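Local coordinates for tailspike protein (Siphovirus 9NA, PDB 3RIQ) that probably binds Salmonella lipopolysaccharide as the phage receptor and cleaves it as an endorhamnosidase, working as a trimer of right-handed beta-helices, at residues A[266-271]-A[312-317]; A[332-337]-A[357-362]; A[48-53]-A[72-77]. One frame throughout, in Å; residues are numbered along the deposited sequence.

Following the chain from its N terminus, contact 3 comes first, bringing 72-77 back beside 48-53 after 18 intervening residues. Contact 1 then closes a loop of 40 residues between 266-271 and 312-317, and contact 2 closes one of 19 between 332-337 and 357-362. The three lie in series; none nests in or crosses another. Contacts 1 and 2 each join neighbouring parallel strands of successive coils of the right-handed beta-helix; contact 3 joins the ends of paired strands 46-49 and 67-72 and the turns after them. Contacts 1 and 2 are adjacent, their centres about 9 Å apart, because strands 311-318 and 333-340 are direct neighbours. Contact 3 lies toward the N-terminal end, its centre about 34 Å from that of contact 1.

Contact 1 (A[266-271]-A[312-317]); sequences VFDNIT and IRNIIT
Phe267 to Thr271 runs beside Ile312 to Ile316 in near-perfect parallel, their end-to-end directions 2° apart, as neighbouring parallel strands of successive coils of the right-handed beta-helix. Both segments turn a corner at an asparagine with positive phi, Asn269 paired with Asn314, so the pairing passes from one face of the helix to the next.

The backbone bonds continue around this corner. Arg313 N donates to Phe267 O at 2.8 Å, Asn269 N to Arg313 O at 2.9 Å, and beyond the bend Ile316 N to Ile270 O at 2.9 Å. CA-H...O contacts accompany them, the shortest from Asn269 CA to Asn314 O. Ile270 N, buried at the bend, has no partner in the model.

Among the polar side chains, Asn314 ND2 gives Asp268 OD1 an almost straight bond of 2.9 Å (177° at the hydrogen), entering on the syn side but 33° out of the carboxylate plane. Bent at chi3, Arg313 carries its guanidinium back so that Asn314 ND2 lies over the centre of one face. The salt bridge from its NH1 to Asp268 OD2 is long, 3.7 Å. Stronger ties leave the chain: Arg313 NH1 and Asp268 OD2 bond to Asn269 OD1 and ND2 of the second subunit, while Asn269 of this chain meets the same pair on the third.

Apolar contacts line the inner side. Ile315 CD1 rests 3.9 Å from Ile270 CB, the two side chains running alongside each other, and Ile312 CG1 approaches Phe267 CD2 at 4.2 Å. On the outer face Ile316 CG2 touches Thr271 OG1 at 3.5 Å, and both residues pack on Arg313 of the third subunit.

Thus Phe267, Ile312, Ile270 and Ile315 pack inward, while Asp268 and Arg313 of one subunit with Asn269 of the next form a repeated polar link between subunits.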
loop_
_atom_site.group_PDB
_atom_site.type_symbol
_atom_site.label_atom_id
_atom_site.label_comp_id
_atom_site.label_asym_id
_atom_site.label_seq_id
_atom_site.Cartn_x
_atom_site.Cartn_y
_atom_site.Cartn_z
ATOM N N VAL A 266 -7.634 14.905 -2.957
ATOM C CA VAL A 266 -6.962 13.655 -2.584
ATOM C C VAL A 266 -7.979 12.680 -2.010
ATOM O O VAL A 266 -8.756 13.045 -1.107
ATOM C CB VAL A 266 -5.869 13.912 -1.508
ATOM C CG1 VAL A 266 -5.229 12.561 -1.073
ATOM C CG2 VAL A 266 -4.796 14.868 -2.032
ATOM N N PHE A 267 -7.992 11.460 -2.559
ATOM C CA PHE A 267 -8.812 10.373 -2.044
ATOM C C PHE A 267 -7.836 9.278 -1.649
ATOM O O PHE A 267 -7.211 8.656 -2.535
ATOM C CB PHE A 267 -9.792 9.879 -3.124
ATOM C CG PHE A 267 -10.707 10.970 -3.640
ATOM C CD1 PHE A 267 -11.880 11.280 -2.954
ATOM C CD2 PHE A 267 -10.360 11.754 -4.775
ATOM C CE1 PHE A 267 -12.724 12.296 -3.420
ATOM C CE2 PHE A 267 -11.205 12.797 -5.230
ATOM C CZ PHE A 267 -12.383 13.059 -4.550
ATOM N N ASP A 268 -7.703 9.060 -0.334
ATOM C CA ASP A 268 -6.673 8.161 0.206
ATOM C C ASP A 268 -7.292 7.192 1.217
ATOM O O ASP A 268 -7.755 7.630 2.272
ATOM C CB ASP A 268 -5.555 9.004 0.866
ATOM C CG ASP A 268 -4.525 8.163 1.633
ATOM O OD1 ASP A 268 -4.369 6.949 1.371
ATOM O OD2 ASP A 268 -3.823 8.754 2.496
ATOM N N ASN A 269 -7.277 5.897 0.906
ATOM C CA ASN A 269 -7.752 4.868 1.826
ATOM C C ASN A 269 -9.248 4.936 2.039
ATOM O O ASN A 269 -9.746 5.286 3.131
ATOM C CB ASN A 269 -7.001 4.880 3.160
ATOM C CG ASN A 269 -7.239 3.601 3.955
ATOM O OD1 ASN A 269 -7.761 2.643 3.394
ATOM N ND2 ASN A 269 -6.940 3.603 5.251
ATOM N N ILE A 270 -9.965 4.588 0.991
ATOM C CA ILE A 270 -11.405 4.501 1.037
ATOM C C ILE A 270 -11.742 3.039 0.811
ATOM O O ILE A 270 -11.232 2.428 -0.125
ATOM C CB ILE A 270 -12.061 5.385 -0.023
ATOM C CG1 ILE A 270 -11.676 6.861 0.215
ATOM C CG2 ILE A 270 -13.627 5.161 -0.028
ATOM C CD1 ILE A 270 -12.069 7.806 -0.876
ATOM N N THR A 271 -12.584 2.491 1.686
ATOM C CA THR A 271 -13.103 1.121 1.588
ATOM C C THR A 271 -14.580 1.242 1.270
ATOM O O THR A 271 -15.339 1.754 2.117
ATOM C CB THR A 271 -12.963 0.391 2.962
ATOM O OG1 THR A 271 -11.576 0.334 3.315
ATOM C CG2 THR A 271 -13.581 -1.002 2.920
ATOM N N ILE A 312 -5.556 9.639 -6.294
ATOM C CA ILE A 312 -6.429 8.579 -5.809
ATOM C C ILE A 312 -5.531 7.425 -5.392
ATOM O O ILE A 312 -4.821 6.871 -6.233
ATOM C CB ILE A 312 -7.377 8.110 -6.942
ATOM C CG1 ILE A 312 -8.299 9.267 -7.390
ATOM C CG2 ILE A 312 -8.218 6.862 -6.464
ATOM C CD1 ILE A 312 -9.082 8.948 -8.715
ATOM N N ARG A 313 -5.550 7.039 -4.122
ATOM C CA ARG A 313 -4.652 5.959 -3.696
ATOM C C ARG A 313 -5.189 5.131 -2.535
ATOM O O ARG A 313 -6.022 5.612 -1.728
ATOM C CB ARG A 313 -3.255 6.477 -3.388
ATOM C CG ARG A 313 -3.184 7.659 -2.534
ATOM C CD ARG A 313 -1.751 8.334 -2.546
ATOM N NE ARG A 313 -0.728 7.493 -1.910
ATOM C CZ ARG A 313 -0.382 7.549 -0.630
ATOM N NH1 ARG A 313 -0.987 8.424 0.172
ATOM N NH2 ARG A 313 0.528 6.693 -0.142
ATOM N N ASN A 314 -4.785 3.863 -2.513
ATOM C CA ASN A 314 -5.101 2.942 -1.393
ATOM C C ASN A 314 -6.599 2.658 -1.272
ATOM O O ASN A 314 -7.156 2.625 -0.157
ATOM C CB ASN A 314 -4.504 3.505 -0.091
ATOM C CG ASN A 314 -3.002 3.790 -0.220
ATOM O OD1 ASN A 314 -2.257 2.959 -0.712
ATOM N ND2 ASN A 314 -2.579 4.974 0.165
ATOM N N ILE A 315 -7.249 2.444 -2.412
ATOM C CA ILE A 315 -8.709 2.265 -2.455
ATOM C C ILE A 315 -8.981 0.762 -2.470
ATOM O O ILE A 315 -8.249 -0.004 -3.129
ATOM C CB ILE A 315 -9.272 2.853 -3.757
ATOM C CG1 ILE A 315 -8.841 4.311 -3.926
ATOM C CG2 ILE A 315 -10.800 2.673 -3.831
ATOM C CD1 ILE A 315 -9.323 5.303 -2.842
ATOM N N ILE A 316 -10.027 0.315 -1.777
ATOM C CA ILE A 316 -10.467 -1.089 -1.907
ATOM C C ILE A 316 -11.989 -1.096 -1.962
ATOM O O ILE A 316 -12.637 -0.427 -1.137
ATOM C CB ILE A 316 -9.920 -1.994 -0.764
ATOM C CG1 ILE A 316 -10.364 -3.458 -1.000
ATOM C CG2 ILE A 316 -10.321 -1.473 0.635
ATOM C CD1 ILE A 316 -9.690 -4.472 -0.068
ATOM N N THR A 317 -12.572 -1.814 -2.920
ATOM C CA THR A 317 -14.041 -1.880 -3.020
ATOM C C THR A 317 -14.478 -3.303 -3.191
ATOM O O THR A 317 -13.745 -4.106 -3.765
ATOM C CB THR A 317 -14.621 -0.969 -4.152
ATOM O OG1 THR A 317 -14.526 -1.637 -5.420
ATOM C CG2 THR A 317 -13.875 0.390 -4.201
#

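Contact 2 (A[332-337]-A[357-362]); sequences NIIDNV and TNITVV
Asp335 OD1 is gripped by two groups of the neighbouring strand, Thr357 OG1 at 2.5 Å and Asn358 ND2 at 2.9 Å. This is a bend shared by neighbouring parallel strands of successive coils of the right-handed beta-helix, with Asn336 and Asn358 paired in register and both at positive phi.

The two donors come from different sides of the oxygen. Asn358 ND2 donates to the syn lone pair of OD1, and its amide stands 74° from the carboxylate plane, although Asp335 OD1 lies nearly within the amide plane itself. Thr357 OG1 arrives on the anti side and out of plane. With chi1 at 56°, that hydroxyl sits between the backbone N and the carbonyl carbon of its own residue, which brings it across the aspartate side chain. Since the hydroxyl donates to Asp335, it is left to accept, and a water supplies a hydrogen to it at 2.7 Å from OG1. The same water also donates to Ile334 O, which takes Thr357 N as well. Two such bonds to one carboxylate oxygen would be expected to favour the ionised form of this buried group.

Around the bend the backbone remains paired: Asn336 N donates to Thr357 O, Val337 N to Asn358 O with a longer reach of 3.2 Å, and Thr360 N to Val337 O at 2.9 Å. The CB of Asn336 points away from 357-362, and its ND2 bonds to Asn314 OD1, one strand back, linking these two corner asparagines across neighbouring coils. Met386 of the second subunit packs on Asn358.

On the interior side, a chi2 of -62° folds the end of Ile359 back toward the earlier strand, setting its CD1 3.7 Å from Val337 CB and 4.3 Å from Ile334 CG2.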
loop_
_atom_site.group_PDB
_atom_site.type_symbol
_atom_site.label_atom_id
_atom_site.label_comp_id
_atom_site.label_asym_id
_atom_site.label_seq_id
_atom_site.Cartn_x
_atom_site.Cartn_y
_atom_site.Cartn_z
ATOM N N ASN A 332 -4.398 12.872 -13.686
ATOM C CA ASN A 332 -4.635 12.231 -12.384
ATOM C C ASN A 332 -3.538 11.227 -12.075
ATOM O O ASN A 332 -2.952 10.653 -12.995
ATOM C CB ASN A 332 -5.978 11.503 -12.374
ATOM C CG ASN A 332 -7.156 12.408 -12.727
ATOM O OD1 ASN A 332 -7.475 13.351 -12.012
ATOM N ND2 ASN A 332 -7.820 12.112 -13.834
ATOM N N ILE A 333 -3.274 10.996 -10.794
ATOM C CA ILE A 333 -2.359 9.925 -10.319
ATOM C C ILE A 333 -3.185 8.931 -9.533
ATOM O O ILE A 333 -3.871 9.318 -8.603
ATOM C CB ILE A 333 -1.188 10.503 -9.474
ATOM C CG1 ILE A 333 -0.317 11.382 -10.358
ATOM C CG2 ILE A 333 -0.382 9.367 -8.821
ATOM C CD1 ILE A 333 0.720 12.216 -9.597
ATOM N N ILE A 334 -3.167 7.668 -9.960
ATOM C CA ILE A 334 -3.929 6.605 -9.305
ATOM C C ILE A 334 -2.954 5.523 -8.922
ATOM O O ILE A 334 -2.248 5.009 -9.789
ATOM C CB ILE A 334 -5.053 6.000 -10.223
ATOM C CG1 ILE A 334 -6.035 7.076 -10.674
ATOM C CG2 ILE A 334 -5.825 4.901 -9.471
ATOM C CD1 ILE A 334 -5.674 7.726 -12.000
ATOM N N ASP A 335 -2.885 5.182 -7.634
ATOM C CA ASP A 335 -1.975 4.125 -7.174
ATOM C C ASP A 335 -2.629 3.250 -6.119
ATOM O O ASP A 335 -3.201 3.780 -5.163
ATOM C CB ASP A 335 -0.663 4.723 -6.586
ATOM C CG ASP A 335 0.264 3.636 -6.052
ATOM O OD1 ASP A 335 0.620 2.732 -6.865
ATOM O OD2 ASP A 335 0.589 3.604 -4.840
ATOM N N ASN A 336 -2.535 1.927 -6.282
ATOM C CA ASN A 336 -3.023 0.990 -5.276
ATOM C C ASN A 336 -4.542 1.011 -5.157
ATOM O O ASN A 336 -5.123 1.576 -4.215
ATOM C CB ASN A 336 -2.339 1.158 -3.908
ATOM C CG ASN A 336 -2.772 0.074 -2.922
ATOM O OD1 ASN A 336 -3.443 -0.889 -3.306
ATOM N ND2 ASN A 336 -2.447 0.256 -1.637
ATOM N N VAL A 337 -5.182 0.385 -6.133
ATOM C CA VAL A 337 -6.637 0.243 -6.148
ATOM C C VAL A 337 -6.923 -1.238 -6.285
ATOM O O VAL A 337 -6.415 -1.882 -7.209
ATOM C CB VAL A 337 -7.271 1.015 -7.326
ATOM C CG1 VAL A 337 -8.778 0.734 -7.423
ATOM C CG2 VAL A 337 -6.982 2.543 -7.199
ATOM N N THR A 357 -1.099 2.911 -11.387
ATOM C CA THR A 357 -0.181 1.893 -10.881
ATOM C C THR A 357 -0.780 1.020 -9.813
ATOM O O THR A 357 -1.626 1.456 -9.066
ATOM C CB THR A 357 1.132 2.519 -10.296
ATOM O OG1 THR A 357 0.823 3.478 -9.281
ATOM C CG2 THR A 357 1.956 3.211 -11.379
ATOM N N ASN A 358 -0.335 -0.237 -9.779
ATOM C CA ASN A 358 -0.691 -1.165 -8.685
ATOM C C ASN A 358 -2.183 -1.394 -8.546
ATOM O O ASN A 358 -2.788 -1.179 -7.489
ATOM C CB ASN A 358 -0.012 -0.705 -7.389
ATOM C CG ASN A 358 1.497 -0.784 -7.506
ATOM O OD1 ASN A 358 2.029 -1.847 -7.849
ATOM N ND2 ASN A 358 2.174 0.329 -7.324
ATOM N N ILE A 359 -2.793 -1.820 -9.646
ATOM C CA ILE A 359 -4.217 -2.121 -9.697
ATOM C C ILE A 359 -4.417 -3.619 -9.598
ATOM O O ILE A 359 -3.721 -4.354 -10.307
ATOM C CB ILE A 359 -4.826 -1.647 -11.039
ATOM C CG1 ILE A 359 -4.478 -0.191 -11.308
ATOM C CG2 ILE A 359 -6.339 -1.873 -11.067
ATOM C CD1 ILE A 359 -5.017 0.801 -10.295
ATOM N N THR A 360 -5.355 -4.074 -8.758
ATOM C CA THR A 360 -5.697 -5.494 -8.616
ATOM C C THR A 360 -7.206 -5.596 -8.795
ATOM O O THR A 360 -7.953 -4.978 -8.031
ATOM C CB THR A 360 -5.280 -6.010 -7.229
ATOM O OG1 THR A 360 -3.852 -5.863 -7.107
ATOM C CG2 THR A 360 -5.610 -7.499 -7.081
ATOM N N VAL A 361 -7.654 -6.319 -9.817
ATOM C CA VAL A 361 -9.080 -6.503 -10.070
ATOM C C VAL A 361 -9.384 -7.983 -10.036
ATOM O O VAL A 361 -8.796 -8.746 -10.815
ATOM C CB VAL A 361 -9.511 -5.885 -11.436
ATOM C CG1 VAL A 361 -10.937 -6.348 -11.842
ATOM C CG2 VAL A 361 -9.411 -4.341 -11.397
ATOM N N VAL A 362 -10.339 -8.387 -9.186
ATOM C CA VAL A 362 -10.734 -9.784 -9.031
ATOM C C VAL A 362 -12.224 -9.884 -9.217
ATOM O O VAL A 362 -13.014 -9.122 -8.613
ATOM C CB VAL A 362 -10.370 -10.307 -7.623
ATOM C CG1 VAL A 362 -10.894 -11.741 -7.421
ATOM C CG2 VAL A 362 -8.826 -10.238 -7.355
HETATM O O HOH W 1 0.430 6.091 -9.874
#

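Contact 3 (A[48-53]-A[72-77]); sequences VDFGGK and NNLGSG
Phe50 and Leu74 carry the apolar part of this contact: Leu74 CD1 sits over one face of the Phe50 ring, 4.2 Å from its centroid and 25° off the normal, a CH-pi contact. The setting is a turn region of the beta-helix near its N-terminal end, where a type I' turn from Phe50 to Lys53 follows strand 46-49.

Backbone bonds join the two segments. Asn72 N donates to Val48 O at 2.8 Å, and Phe50 N to Asn72 O at 2.9 Å; past the turn's start, Gly52 N reaches Asn73 O, while Gly75 N meets Lys53 O from above the carbonyl plane.

Two donors grip Asp49 OD1 from opposite faces of its carboxylate. Gly51 N closes an Asx turn on one, and Asn73 ND2 comes to the other, 2.9 Å from the same OD1.

In the next shell, Val48 CG1 lies against the opposite face of the Phe50 ring, offset toward the rim, 3.5 Å above the plane, and Trp71 meets that ring edge-to-face. Helix 23-29 packs on Val48 and Phe50, Ala27 touching both. Gln24 OE1 accepts from Asp49 N, and Lys53 NZ donates to the O atoms of Ala27 and of Ala30, just beyond the helix.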
loop_
_atom_site.group_PDB
_atom_site.type_symbol
_atom_site.label_atom_id
_atom_site.label_comp_id
_atom_site.label_asym_id
_atom_site.label_seq_id
_atom_site.Cartn_x
_atom_site.Cartn_y
_atom_site.Cartn_z
ATOM N N VAL A 48 -30.647 29.288 12.739
ATOM C CA VAL A 48 -29.925 29.701 13.949
ATOM C C VAL A 48 -28.804 30.623 13.509
ATOM O O VAL A 48 -27.942 30.228 12.686
ATOM C CB VAL A 48 -29.345 28.506 14.736
ATOM C CG1 VAL A 48 -28.668 28.991 16.026
ATOM C CG2 VAL A 48 -30.472 27.524 15.069
ATOM N N ASP A 49 -28.841 31.852 14.036
ATOM C CA ASP A 49 -27.832 32.864 13.745
ATOM C C ASP A 49 -26.848 32.917 14.919
ATOM O O ASP A 49 -27.234 33.287 16.030
ATOM C CB ASP A 49 -28.544 34.233 13.593
ATOM C CG ASP A 49 -27.584 35.413 13.397
ATOM O OD1 ASP A 49 -26.362 35.267 13.312
ATOM O OD2 ASP A 49 -28.111 36.561 13.300
ATOM N N PHE A 50 -25.596 32.513 14.667
ATOM C CA PHE A 50 -24.570 32.435 15.726
ATOM C C PHE A 50 -23.769 33.711 15.904
ATOM O O PHE A 50 -22.805 33.745 16.685
ATOM C CB PHE A 50 -23.634 31.214 15.442
ATOM C CG PHE A 50 -24.316 29.882 15.664
ATOM C CD1 PHE A 50 -24.497 29.374 16.959
ATOM C CD2 PHE A 50 -24.799 29.143 14.568
ATOM C CE1 PHE A 50 -25.103 28.137 17.146
ATOM C CE2 PHE A 50 -25.433 27.911 14.757
ATOM C CZ PHE A 50 -25.565 27.400 16.024
ATOM N N GLY A 51 -24.118 34.747 15.146
ATOM C CA GLY A 51 -23.584 36.091 15.358
ATOM C C GLY A 51 -22.082 36.253 15.154
ATOM O O GLY A 51 -21.481 37.178 15.706
ATOM N N GLY A 52 -21.478 35.369 14.354
ATOM C CA GLY A 52 -20.047 35.395 14.108
ATOM C C GLY A 52 -19.221 34.884 15.251
ATOM O O GLY A 52 -18.002 34.990 15.217
ATOM N N LYS A 53 -19.868 34.329 16.272
ATOM C CA LYS A 53 -19.126 33.905 17.471
ATOM C C LYS A 53 -18.324 32.631 17.216
ATOM O O LYS A 53 -18.736 31.744 16.441
ATOM C CB LYS A 53 -20.130 33.701 18.612
ATOM C CG LYS A 53 -20.721 35.068 19.029
ATOM C CD LYS A 53 -21.620 35.037 20.242
ATOM C CE LYS A 53 -22.902 34.434 19.922
ATOM N NZ LYS A 53 -24.030 34.865 20.853
ATOM N N ASN A 72 -26.266 29.544 10.591
ATOM C CA ASN A 72 -25.769 30.737 9.872
ATOM C C ASN A 72 -24.827 31.532 10.762
ATOM O O ASN A 72 -24.959 31.519 11.983
ATOM C CB ASN A 72 -26.956 31.626 9.483
ATOM C CG ASN A 72 -27.954 30.894 8.633
ATOM O OD1 ASN A 72 -29.178 31.061 8.767
ATOM N ND2 ASN A 72 -27.457 30.113 7.725
ATOM N N ASN A 73 -23.869 32.203 10.146
ATOM C CA ASN A 73 -22.909 33.059 10.851
ATOM C C ASN A 73 -22.146 32.368 11.976
ATOM O O ASN A 73 -21.858 32.967 12.996
ATOM C CB ASN A 73 -23.606 34.328 11.377
ATOM C CG ASN A 73 -24.284 35.091 10.266
ATOM O OD1 ASN A 73 -23.695 35.317 9.206
ATOM N ND2 ASN A 73 -25.501 35.534 10.508
ATOM N N LEU A 74 -21.763 31.125 11.764
ATOM C CA LEU A 74 -20.939 30.465 12.751
ATOM C C LEU A 74 -19.531 30.957 12.561
ATOM O O LEU A 74 -19.034 30.946 11.434
ATOM C CB LEU A 74 -21.020 28.924 12.545
ATOM C CG LEU A 74 -20.305 28.071 13.589
ATOM C CD1 LEU A 74 -20.845 28.403 15.006
ATOM C CD2 LEU A 74 -20.498 26.541 13.285
ATOM N N GLY A 75 -18.881 31.414 13.628
ATOM C CA GLY A 75 -17.577 32.078 13.500
ATOM C C GLY A 75 -16.454 31.135 13.087
ATOM O O GLY A 75 -16.416 29.991 13.519
ATOM N N SER A 76 -15.521 31.637 12.279
ATOM C CA SER A 76 -14.331 30.857 11.895
ATOM C C SER A 76 -13.544 30.387 13.122
ATOM O O SER A 76 -13.317 31.169 14.067
ATOM C CB SER A 76 -13.430 31.677 10.963
ATOM O OG SER A 76 -14.194 32.058 9.834
ATOM N N GLY A 77 -13.178 29.093 13.126
ATOM C CA GLY A 77 -12.489 28.518 14.273
ATOM C C GLY A 77 -13.409 27.788 15.250
ATOM O O GLY A 77 -12.922 27.216 16.236
HETATM O O HOH W 2 -27.817 36.926 10.142
#